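Local coordinates for pentacotripeptide-repeat region of PRORP domain-containing protein (Brachypodium distachyon, PDB 4ME2) that probably binds RNA in a sequence-specific way, as a chloroplast pentatricopeptide-repeat protein (THA8) associated with group II introns, at residues A[53-64]-A[91-100]; A[144-152]-A[162-171]. All coordinates share one frame; numbering follows the deposited sequence.

Contact 1 of 2, residues A[53-64]-A[91-100]; sequences VQALKRLTAADR and ELQRQGHWSL
Leu-100 is wedged between Leu-56, Lys-57, Thr-60 and Arg-64, and its two methyls share the work. CD2 of Leu-100 lies 3.5 Å from Thr-60 OG1 and 3.6 Å from Arg-64 CG, while CD1 sits over one face of the Arg-64 guanidinium and also meets the CG methylene of Lys-57. Deeper in, Leu-92 divides its methyls between two residues of helix 47-59: CD1 touches Leu-56 CD2 at 3.8 Å, the two side chains at about a right angle, and CD2 meets Val-53 CG1 at the same distance. Toward the surface the CD and CE methylenes of Lys-57 pass close to the His-97 imidazole, CE 3.8 Å from NE2 of that histidine.

The clear polar bonds that shape one side of this apolar contact lie within segment 53-64. Thr-60 OG1 is folded back between the backbone N and carbonyl carbon (chi1 56°) and donates to Leu-56 O at 2.8 Å. The same hydroxyl accepts an almost straight bond from Arg-64 NE (2.8 Å, 172°). Arg-64 NH2 also reaches Lys-57 O, from the face opposite that used by Thr-60 N. With NE and NH2 both bonded in the guanidinium plane, its rotation is fixed and one face is presented to Leu-100 CD1. In segment 91-100 a Schellman motif at Gly-96 turns the chain, and His-97 is the N-cap of helix 98-109.

The contact thus packs the last turns of helix 47-59 and the loop after it against a helix-turn-helix corner. Leu-56 and Thr-60 also touch Ala-72 of helix 66-77, Leu-92 rests on Ala-101 of helix 98-109, and Trp-98 packs on Ala-135 and Val-139 of helix 133-151.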
loop_
_atom_site.group_PDB
_atom_site.type_symbol
_atom_site.label_atom_id
_atom_site.label_comp_id
_atom_site.label_asym_id
_atom_site.label_seq_id
_atom_site.Cartn_x
_atom_site.Cartn_y
_atom_site.Cartn_z
ATOM N N VAL A 53 -12.482 -11.759 -14.169
ATOM C CA VAL A 53 -11.248 -11.233 -14.754
ATOM C C VAL A 53 -11.499 -10.853 -16.208
ATOM O O VAL A 53 -11.096 -9.778 -16.662
ATOM C CB VAL A 53 -10.087 -12.249 -14.665
ATOM C CG1 VAL A 53 -8.903 -11.811 -15.524
ATOM C CG2 VAL A 53 -9.651 -12.433 -13.219
ATOM N N GLN A 54 -12.180 -11.723 -16.944
ATOM C CA GLN A 54 -12.427 -11.419 -18.349
ATOM C C GLN A 54 -13.326 -10.200 -18.531
ATOM O O GLN A 54 -13.075 -9.367 -19.403
ATOM C CB GLN A 54 -12.920 -12.652 -19.110
ATOM C CG GLN A 54 -11.811 -13.679 -19.318
ATOM C CD GLN A 54 -10.561 -13.081 -19.957
ATOM O OE1 GLN A 54 -10.582 -12.662 -21.113
ATOM N NE2 GLN A 54 -9.466 -13.039 -19.201
ATOM N N ALA A 55 -14.351 -10.085 -17.690
ATOM C CA ALA A 55 -15.251 -8.934 -17.722
ATOM C C ALA A 55 -14.515 -7.629 -17.425
ATOM O O ALA A 55 -14.729 -6.628 -18.106
ATOM C CB ALA A 55 -16.411 -9.129 -16.756
ATOM N N LEU A 56 -13.650 -7.633 -16.412
ATOM C CA LEU A 56 -12.923 -6.419 -16.057
ATOM C C LEU A 56 -12.018 -5.971 -17.205
ATOM O O LEU A 56 -11.929 -4.781 -17.501
ATOM C CB LEU A 56 -12.119 -6.608 -14.765
ATOM C CG LEU A 56 -11.350 -5.378 -14.271
ATOM C CD1 LEU A 56 -12.242 -4.151 -14.223
ATOM C CD2 LEU A 56 -10.720 -5.635 -12.909
ATOM N N LYS A 57 -11.353 -6.929 -17.844
ATOM C CA LYS A 57 -10.525 -6.637 -19.015
ATOM C C LYS A 57 -11.379 -6.087 -20.170
ATOM O O LYS A 57 -11.043 -5.066 -20.771
ATOM C CB LYS A 57 -9.715 -7.878 -19.419
ATOM C CG LYS A 57 -8.590 -8.210 -18.439
ATOM C CD LYS A 57 -8.102 -9.653 -18.531
ATOM C CE LYS A 57 -7.495 -9.980 -19.885
ATOM N NZ LYS A 57 -7.026 -11.393 -19.950
ATOM N N ARG A 58 -12.503 -6.745 -20.446
ATOM C CA ARG A 58 -13.424 -6.319 -21.497
ATOM C C ARG A 58 -13.939 -4.897 -21.265
ATOM O O ARG A 58 -13.966 -4.080 -22.186
ATOM C CB ARG A 58 -14.591 -7.306 -21.582
ATOM C CG ARG A 58 -15.606 -7.018 -22.675
ATOM C CD ARG A 58 -16.778 -7.993 -22.603
ATOM N NE ARG A 58 -17.663 -7.731 -21.464
ATOM C CZ ARG A 58 -17.927 -8.595 -20.483
ATOM N NH1 ARG A 58 -17.393 -9.811 -20.480
ATOM N NH2 ARG A 58 -18.747 -8.244 -19.502
ATOM N N LEU A 59 -14.335 -4.607 -20.028
ATOM C CA LEU A 59 -14.889 -3.300 -19.668
ATOM C C LEU A 59 -13.883 -2.159 -19.780
ATOM O O LEU A 59 -14.267 -0.993 -19.886
ATOM C CB LEU A 59 -15.471 -3.331 -18.249
ATOM C CG LEU A 59 -16.744 -4.161 -18.057
ATOM C CD1 LEU A 59 -17.053 -4.343 -16.576
ATOM C CD2 LEU A 59 -17.914 -3.522 -18.787
ATOM N N THR A 60 -12.598 -2.485 -19.756
ATOM C CA THR A 60 -11.579 -1.449 -19.743
ATOM C C THR A 60 -10.668 -1.513 -20.956
ATOM O O THR A 60 -9.586 -0.942 -20.941
ATOM C CB THR A 60 -10.707 -1.538 -18.480
ATOM O OG1 THR A 60 -10.129 -2.851 -18.391
ATOM C CG2 THR A 60 -11.529 -1.222 -17.221
ATOM N N ALA A 61 -11.105 -2.196 -22.015
ATOM C CA ALA A 61 -10.233 -2.433 -23.162
ATOM C C ALA A 61 -9.784 -1.132 -23.821
ATOM O O ALA A 61 -8.677 -1.051 -24.357
ATOM C CB ALA A 61 -10.917 -3.340 -24.172
ATOM N N ALA A 62 -10.634 -0.114 -23.744
ATOM C CA ALA A 62 -10.352 1.183 -24.358
ATOM C C ALA A 62 -9.837 2.221 -23.364
ATOM O O ALA A 62 -9.140 3.163 -23.746
ATOM C CB ALA A 62 -11.593 1.705 -25.056
ATOM N N ASP A 63 -10.189 2.050 -22.094
ATOM C CA ASP A 63 -9.905 3.060 -21.083
ATOM C C ASP A 63 -9.651 2.374 -19.753
ATOM O O ASP A 63 -10.581 1.867 -19.126
ATOM C CB ASP A 63 -11.084 4.038 -20.974
ATOM C CG ASP A 63 -10.792 5.229 -20.071
ATOM O OD1 ASP A 63 -9.676 5.318 -19.516
ATOM O OD2 ASP A 63 -11.693 6.086 -19.915
ATOM N N ARG A 64 -8.386 2.351 -19.345
ATOM C CA ARG A 64 -7.993 1.782 -18.056
ATOM C C ARG A 64 -7.601 2.849 -17.025
ATOM O O ARG A 64 -6.966 2.541 -16.012
ATOM C CB ARG A 64 -6.889 0.723 -18.240
ATOM C CG ARG A 64 -7.416 -0.706 -18.169
ATOM C CD ARG A 64 -6.664 -1.702 -19.043
ATOM N NE ARG A 64 -7.524 -2.813 -19.472
ATOM C CZ ARG A 64 -7.136 -3.836 -20.231
ATOM N NH1 ARG A 64 -5.881 -3.927 -20.653
ATOM N NH2 ARG A 64 -8.008 -4.781 -20.574
ATOM N N GLU A 91 -4.822 -13.164 -10.147
ATOM C CA GLU A 91 -4.670 -13.503 -11.558
ATOM C C GLU A 91 -4.403 -12.267 -12.414
ATOM O O GLU A 91 -3.611 -12.315 -13.359
ATOM C CB GLU A 91 -5.886 -14.260 -12.073
ATOM C CG GLU A 91 -5.830 -14.603 -13.561
ATOM C CD GLU A 91 -4.698 -15.558 -13.938
ATOM O OE1 GLU A 91 -3.995 -16.082 -13.046
ATOM O OE2 GLU A 91 -4.512 -15.796 -15.150
ATOM N N LEU A 92 -5.057 -11.158 -12.091
ATOM C CA LEU A 92 -4.761 -9.905 -12.782
ATOM C C LEU A 92 -3.310 -9.473 -12.534
ATOM O O LEU A 92 -2.637 -9.000 -13.451
ATOM C CB LEU A 92 -5.748 -8.808 -12.377
ATOM C CG LEU A 92 -7.185 -8.976 -12.873
ATOM C CD1 LEU A 92 -8.120 -8.177 -11.981
ATOM C CD2 LEU A 92 -7.354 -8.578 -14.338
ATOM N N GLN A 93 -2.836 -9.646 -11.298
ATOM C CA GLN A 93 -1.435 -9.399 -10.947
ATOM C C GLN A 93 -0.506 -10.257 -11.805
ATOM O O GLN A 93 0.465 -9.751 -12.371
ATOM C CB GLN A 93 -1.170 -9.710 -9.468
ATOM C CG GLN A 93 -1.724 -8.715 -8.458
ATOM C CD GLN A 93 -1.490 -9.163 -7.020
ATOM O OE1 GLN A 93 -2.347 -9.811 -6.418
ATOM N NE2 GLN A 93 -0.318 -8.839 -6.475
ATOM N N ARG A 94 -0.819 -11.550 -11.906
ATOM C CA ARG A 94 0.026 -12.511 -12.627
ATOM C C ARG A 94 0.122 -12.181 -14.114
ATOM O O ARG A 94 1.194 -12.296 -14.717
ATOM C CB ARG A 94 -0.490 -13.944 -12.440
ATOM C CG ARG A 94 0.482 -15.020 -12.909
ATOM C CD ARG A 94 -0.199 -16.375 -13.041
ATOM N NE ARG A 94 -1.244 -16.360 -14.060
ATOM C CZ ARG A 94 -1.023 -16.453 -15.369
ATOM N NH1 ARG A 94 0.215 -16.573 -15.834
ATOM N NH2 ARG A 94 -2.042 -16.422 -16.216
ATOM N N GLN A 95 -1.001 -11.763 -14.691
ATOM C CA GLN A 95 -1.058 -11.373 -16.100
ATOM C C GLN A 95 -0.367 -10.035 -16.367
ATOM O O GLN A 95 -0.158 -9.661 -17.521
ATOM C CB GLN A 95 -2.508 -11.340 -16.590
ATOM C CG GLN A 95 -3.173 -12.709 -16.619
ATOM C CD GLN A 95 -4.597 -12.682 -17.135
ATOM O OE1 GLN A 95 -5.357 -13.627 -16.922
ATOM N NE2 GLN A 95 -4.968 -11.611 -17.821
ATOM N N GLY A 96 -0.004 -9.324 -15.302
ATOM C CA GLY A 96 0.670 -8.032 -15.431
ATOM C C GLY A 96 -0.260 -6.847 -15.639
ATOM O O GLY A 96 0.192 -5.757 -15.994
ATOM N N HIS A 97 -1.559 -7.046 -15.415
ATOM C CA HIS A 97 -2.520 -5.949 -15.503
ATOM C C HIS A 97 -2.566 -5.226 -14.191
ATOM O O HIS A 97 -3.524 -5.358 -13.432
ATOM C CB HIS A 97 -3.908 -6.456 -15.866
ATOM C CG HIS A 97 -3.962 -7.166 -17.189
ATOM N ND1 HIS A 97 -3.705 -6.545 -18.360
ATOM C CD2 HIS A 97 -4.243 -8.489 -17.498
ATOM C CE1 HIS A 97 -3.820 -7.433 -19.365
ATOM N NE2 HIS A 97 -4.151 -8.621 -18.836
ATOM N N TRP A 98 -1.523 -4.450 -13.923
ATOM C CA TRP A 98 -1.323 -3.842 -12.610
ATOM C C TRP A 98 -2.451 -2.911 -12.215
ATOM O O TRP A 98 -2.987 -3.016 -11.104
ATOM C CB TRP A 98 0.043 -3.170 -12.555
ATOM C CG TRP A 98 0.373 -2.659 -11.194
ATOM C CD1 TRP A 98 0.980 -3.341 -10.152
ATOM C CD2 TRP A 98 0.090 -1.330 -10.682
ATOM N NE1 TRP A 98 1.097 -2.533 -9.051
ATOM C CE2 TRP A 98 0.571 -1.311 -9.303
ATOM C CE3 TRP A 98 -0.500 -0.195 -11.207
ATOM C CZ2 TRP A 98 0.462 -0.186 -8.506
ATOM C CZ3 TRP A 98 -0.605 0.938 -10.400
ATOM C CH2 TRP A 98 -0.133 0.943 -9.077
ATOM N N SER A 99 -2.853 -2.009 -13.111
ATOM C CA SER A 99 -3.927 -1.060 -12.780
ATOM C C SER A 99 -5.263 -1.755 -12.462
ATOM O O SER A 99 -5.990 -1.315 -11.572
ATOM C CB SER A 99 -4.103 -0.004 -13.875
ATOM O OG SER A 99 -4.710 -0.570 -15.015
ATOM N N LEU A 100 -5.573 -2.835 -13.184
ATOM C CA LEU A 100 -6.794 -3.606 -12.945
ATOM C C LEU A 100 -6.701 -4.365 -11.632
ATOM O O LEU A 100 -7.692 -4.480 -10.918
ATOM C CB LEU A 100 -7.070 -4.598 -14.075
ATOM C CG LEU A 100 -7.302 -3.997 -15.463
ATOM C CD1 LEU A 100 -7.758 -5.083 -16.428
ATOM C CD2 LEU A 100 -8.334 -2.889 -15.394
#

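Contact 2 of 2, residues A[144-152]-A[162-171]; sequences EAFIEEKER and VWVGEDVYKL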
loop_
_atom_site.group_PDB
_atom_site.type_symbol
_atom_site.label_atom_id
_atom_site.label_comp_id
_atom_site.label_asym_id
_atom_site.label_seq_id
_atom_site.Cartn_x
_atom_site.Cartn_y
_atom_site.Cartn_z
ATOM N N GLU A 144 -2.068 6.696 1.176
ATOM C CA GLU A 144 -3.040 7.520 1.895
ATOM C C GLU A 144 -4.228 6.690 2.377
ATOM O O GLU A 144 -4.700 6.888 3.494
ATOM C CB GLU A 144 -3.523 8.691 1.038
ATOM C CG GLU A 144 -2.439 9.711 0.736
ATOM C CD GLU A 144 -1.823 10.306 1.983
ATOM O OE1 GLU A 144 -2.576 10.833 2.832
ATOM O OE2 GLU A 144 -0.583 10.258 2.116
ATOM N N ALA A 145 -4.686 5.753 1.544
ATOM C CA ALA A 145 -5.824 4.895 1.886
ATOM C C ALA A 145 -5.491 3.954 3.042
ATOM O O ALA A 145 -6.338 3.693 3.894
ATOM C CB ALA A 145 -6.307 4.114 0.666
ATOM N N PHE A 146 -4.257 3.463 3.065
ATOM C CA PHE A 146 -3.784 2.602 4.137
ATOM C C PHE A 146 -3.759 3.376 5.451
ATOM O O PHE A 146 -4.262 2.900 6.464
ATOM C CB PHE A 146 -2.394 2.056 3.796
ATOM C CG PHE A 146 -1.688 1.390 4.949
ATOM C CD1 PHE A 146 -2.317 0.402 5.706
ATOM C CD2 PHE A 146 -0.374 1.727 5.256
ATOM C CE1 PHE A 146 -1.656 -0.220 6.757
ATOM C CE2 PHE A 146 0.298 1.104 6.301
ATOM C CZ PHE A 146 -0.346 0.132 7.054
ATOM N N ILE A 147 -3.187 4.575 5.425
ATOM C CA ILE A 147 -3.089 5.375 6.646
ATOM C C ILE A 147 -4.486 5.698 7.173
ATOM O O ILE A 147 -4.750 5.558 8.371
ATOM C CB ILE A 147 -2.231 6.644 6.441
ATOM C CG1 ILE A 147 -0.780 6.243 6.160
ATOM C CG2 ILE A 147 -2.291 7.551 7.666
ATOM C CD1 ILE A 147 0.107 7.378 5.688
ATOM N N GLU A 148 -5.378 6.091 6.266
ATOM C CA GLU A 148 -6.758 6.416 6.628
ATOM C C GLU A 148 -7.505 5.207 7.193
ATOM O O GLU A 148 -8.144 5.310 8.245
ATOM C CB GLU A 148 -7.519 7.021 5.443
ATOM C CG GLU A 148 -9.024 7.127 5.679
ATOM C CD GLU A 148 -9.675 8.301 4.965
ATOM O OE1 GLU A 148 -8.985 9.014 4.206
ATOM O OE2 GLU A 148 -10.892 8.519 5.176
ATOM N N GLU A 149 -7.422 4.062 6.517
ATOM C CA GLU A 149 -8.145 2.885 6.996
ATOM C C GLU A 149 -7.692 2.454 8.394
ATOM O O GLU A 149 -8.472 1.885 9.151
ATOM C CB GLU A 149 -8.083 1.718 5.999
ATOM C CG GLU A 149 -6.749 0.993 5.932
ATOM C CD GLU A 149 -6.605 0.098 4.712
ATOM O OE1 GLU A 149 -7.575 -0.051 3.943
ATOM O OE2 GLU A 149 -5.512 -0.468 4.530
ATOM N N LYS A 150 -6.442 2.743 8.744
ATOM C CA LYS A 150 -5.945 2.438 10.081
ATOM C C LYS A 150 -6.431 3.471 11.089
ATOM O O LYS A 150 -6.994 3.122 12.123
ATOM C CB LYS A 150 -4.417 2.386 10.091
ATOM C CG LYS A 150 -3.817 1.349 9.159
ATOM C CD LYS A 150 -3.992 -0.066 9.682
ATOM C CE LYS A 150 -3.160 -0.291 10.936
ATOM N NZ LYS A 150 -3.168 -1.721 11.347
ATOM N N GLU A 151 -6.221 4.744 10.774
ATOM C CA GLU A 151 -6.471 5.817 11.735
ATOM C C GLU A 151 -7.952 6.090 11.973
ATOM O O GLU A 151 -8.350 6.451 13.081
ATOM C CB GLU A 151 -5.735 7.090 11.318
ATOM C CG GLU A 151 -4.226 6.922 11.314
ATOM C CD GLU A 151 -3.484 8.223 11.093
ATOM O OE1 GLU A 151 -2.288 8.278 11.447
ATOM O OE2 GLU A 151 -4.087 9.183 10.570
ATOM N N ARG A 152 -8.767 5.903 10.941
ATOM C CA ARG A 152 -10.210 6.084 11.065
ATOM C C ARG A 152 -10.934 4.748 11.283
ATOM O O ARG A 152 -12.165 4.695 11.273
ATOM C CB ARG A 152 -10.762 6.813 9.835
ATOM C CG ARG A 152 -10.073 8.134 9.522
ATOM C CD ARG A 152 -10.650 8.772 8.264
ATOM N NE ARG A 152 -11.950 8.198 7.903
ATOM C CZ ARG A 152 -13.106 8.855 7.923
ATOM N NH1 ARG A 152 -13.150 10.135 8.270
ATOM N NH2 ARG A 152 -14.228 8.232 7.583
ATOM N N VAL A 162 -3.605 3.349 16.953
ATOM C CA VAL A 162 -3.760 2.347 15.919
ATOM C C VAL A 162 -2.460 1.648 15.565
ATOM O O VAL A 162 -2.486 0.566 14.996
ATOM C CB VAL A 162 -4.352 2.950 14.634
ATOM C CG1 VAL A 162 -5.753 3.474 14.894
ATOM C CG2 VAL A 162 -3.457 4.061 14.102
ATOM N N TRP A 163 -1.332 2.261 15.903
ATOM C CA TRP A 163 -0.056 1.828 15.356
ATOM C C TRP A 163 0.849 1.098 16.298
ATOM O O TRP A 163 1.770 0.424 15.853
ATOM C CB TRP A 163 0.706 3.015 14.813
ATOM C CG TRP A 163 0.060 3.728 13.665
ATOM C CD1 TRP A 163 -0.545 4.969 13.678
ATOM C CD2 TRP A 163 -0.021 3.280 12.286
ATOM N NE1 TRP A 163 -0.992 5.304 12.433
ATOM C CE2 TRP A 163 -0.712 4.338 11.555
ATOM C CE3 TRP A 163 0.386 2.154 11.611
ATOM C CZ2 TRP A 163 -0.979 4.246 10.209
ATOM C CZ3 TRP A 163 0.116 2.070 10.249
ATOM C CH2 TRP A 163 -0.550 3.095 9.567
ATOM N N VAL A 164 0.621 1.232 17.602
ATOM C CA VAL A 164 1.518 0.633 18.601
ATOM C C VAL A 164 1.669 -0.892 18.480
ATOM O O VAL A 164 2.730 -1.441 18.788
ATOM C CB VAL A 164 1.121 1.047 20.037
ATOM C CG1 VAL A 164 1.878 0.243 21.085
ATOM C CG2 VAL A 164 1.380 2.532 20.236
ATOM N N GLY A 165 0.617 -1.565 18.019
ATOM C CA GLY A 165 0.650 -3.016 17.848
ATOM C C GLY A 165 0.947 -3.491 16.436
ATOM O O GLY A 165 0.819 -4.682 16.138
ATOM N N GLU A 166 1.352 -2.569 15.564
ATOM C CA GLU A 166 1.614 -2.882 14.155
ATOM C C GLU A 166 2.788 -3.835 13.946
ATOM O O GLU A 166 3.811 -3.723 14.624
ATOM C CB GLU A 166 1.864 -1.594 13.364
ATOM C CG GLU A 166 1.851 -1.781 11.855
ATOM C CD GLU A 166 0.473 -2.135 11.325
ATOM O OE1 GLU A 166 -0.532 -1.776 11.975
ATOM O OE2 GLU A 166 0.396 -2.776 10.258
ATOM N N ASP A 167 2.638 -4.759 12.996
ATOM C CA ASP A 167 3.722 -5.663 12.611
ATOM C C ASP A 167 4.843 -4.879 11.919
ATOM O O ASP A 167 4.777 -4.593 10.716
ATOM C CB ASP A 167 3.204 -6.800 11.721
ATOM C CG ASP A 167 4.288 -7.813 11.359
ATOM O OD1 ASP A 167 5.475 -7.437 11.262
ATOM O OD2 ASP A 167 3.954 -8.999 11.162
ATOM N N VAL A 168 5.872 -4.551 12.696
ATOM C CA VAL A 168 6.986 -3.726 12.230
ATOM C C VAL A 168 7.675 -4.309 10.999
ATOM O O VAL A 168 8.073 -3.566 10.100
ATOM C CB VAL A 168 8.012 -3.473 13.356
ATOM C CG1 VAL A 168 9.302 -2.880 12.802
ATOM C CG2 VAL A 168 7.414 -2.556 14.416
ATOM N N TYR A 169 7.810 -5.631 10.953
ATOM C CA TYR A 169 8.447 -6.282 9.812
ATOM C C TYR A 169 7.684 -6.000 8.517
ATOM O O TYR A 169 8.276 -5.612 7.510
ATOM C CB TYR A 169 8.584 -7.791 10.044
ATOM C CG TYR A 169 9.053 -8.549 8.827
ATOM C CD1 TYR A 169 10.411 -8.646 8.519
ATOM C CD2 TYR A 169 8.138 -9.171 7.980
ATOM C CE1 TYR A 169 10.842 -9.336 7.399
ATOM C CE2 TYR A 169 8.560 -9.865 6.860
ATOM C CZ TYR A 169 9.909 -9.946 6.576
ATOM O OH TYR A 169 10.328 -10.635 5.463
ATOM N N LYS A 170 6.371 -6.186 8.553
ATOM C CA LYS A 170 5.538 -5.923 7.385
ATOM C C LYS A 170 5.486 -4.432 7.063
ATOM O O LYS A 170 5.511 -4.045 5.891
ATOM C CB LYS A 170 4.134 -6.481 7.594
ATOM C CG LYS A 170 4.086 -7.997 7.621
ATOM C CD LYS A 170 2.697 -8.492 7.982
ATOM C CE LYS A 170 2.366 -9.766 7.224
ATOM N NZ LYS A 170 1.009 -10.260 7.592
ATOM N N LEU A 171 5.421 -3.596 8.093
ATOM C CA LEU A 171 5.440 -2.150 7.879
ATOM C C LEU A 171 6.746 -1.724 7.210
ATOM O O LEU A 171 6.751 -0.863 6.322
ATOM C CB LEU A 171 5.248 -1.400 9.197
ATOM C CG LEU A 171 5.030 0.110 9.072
ATOM C CD1 LEU A 171 3.660 0.410 8.478
ATOM C CD2 LEU A 171 5.201 0.792 10.421
HETATM O O HOH W 1 -2.249 -3.029 9.097
#
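Trp-163 turns the edge of its six-membered ring toward the face of Phe-146 in an offset edge-to-face pair, with planes at 84° and centroids 5.5 Å apart. One face of the indole carries Lys-150 CB, a CH-pi contact 4.3 Å from the centroid of the six-membered ring, and its neighbour Val-162 sets CG2 over the rim of that same face. At the indole edge, NE1 of Trp-163 gives a straight but weak hydrogen bond to Glu-151 OE1 (3.4 Å, 171°). The Phe-146 ring has Leu-171 CD1 and Glu-166 OE2 at its edge.

Lys-150 spans both kinds of chemistry. Two successive bends, the first at chi2 (-74°), carry its chain over the indole and on to Glu-166, where NZ bonds to OE1 through the syn lone pair at 2.7 Å. A water closes the circuit, accepting from Lys-150 NZ at 2.8 Å and donating to Glu-166 OE2 at 2.9 Å. With an alanine here, Glu-166 would probably lose its ionic partner and the water one of its anchors, while the indole would lose the CG methylene from a face still covered by the CB and by Val-162 CG2.

The segment before helix 168-180, whose N-cap is Asp-167, is in this way fastened to the end of helix 133-151. Phe-146 also meets the Tyr-121 ring, and Trp-163 and Leu-171 both touch Ala-194 of helix 184-197. Lys-150 thus packs through its methylenes and pairs charge at its end; its ammonium, with the water, is likely to favour the ionised form of Glu-166.

Contact 1 and contact 2 lie on opposite sides of the chain's centre, their own centres about 19 Å and 10 Å from it, in an all-helical repeat protein. Their centres are 28 Å apart and their nearest atoms about 12 Å, so they do not touch. They follow in series: 53-64 with 91-100 is complete before 144-152 with 162-171 begins. Helix 133-151 connects them, since Trp-98 of contact 1 packs on its earlier part and contact 2 uses its final turns. Contact 1 relies mainly on leucines packed against aliphatic chains and a guanidinium face, contact 2 on aromatic and ionic pairing. Neither contains bound RNA, and any part in RNA recognition remains open.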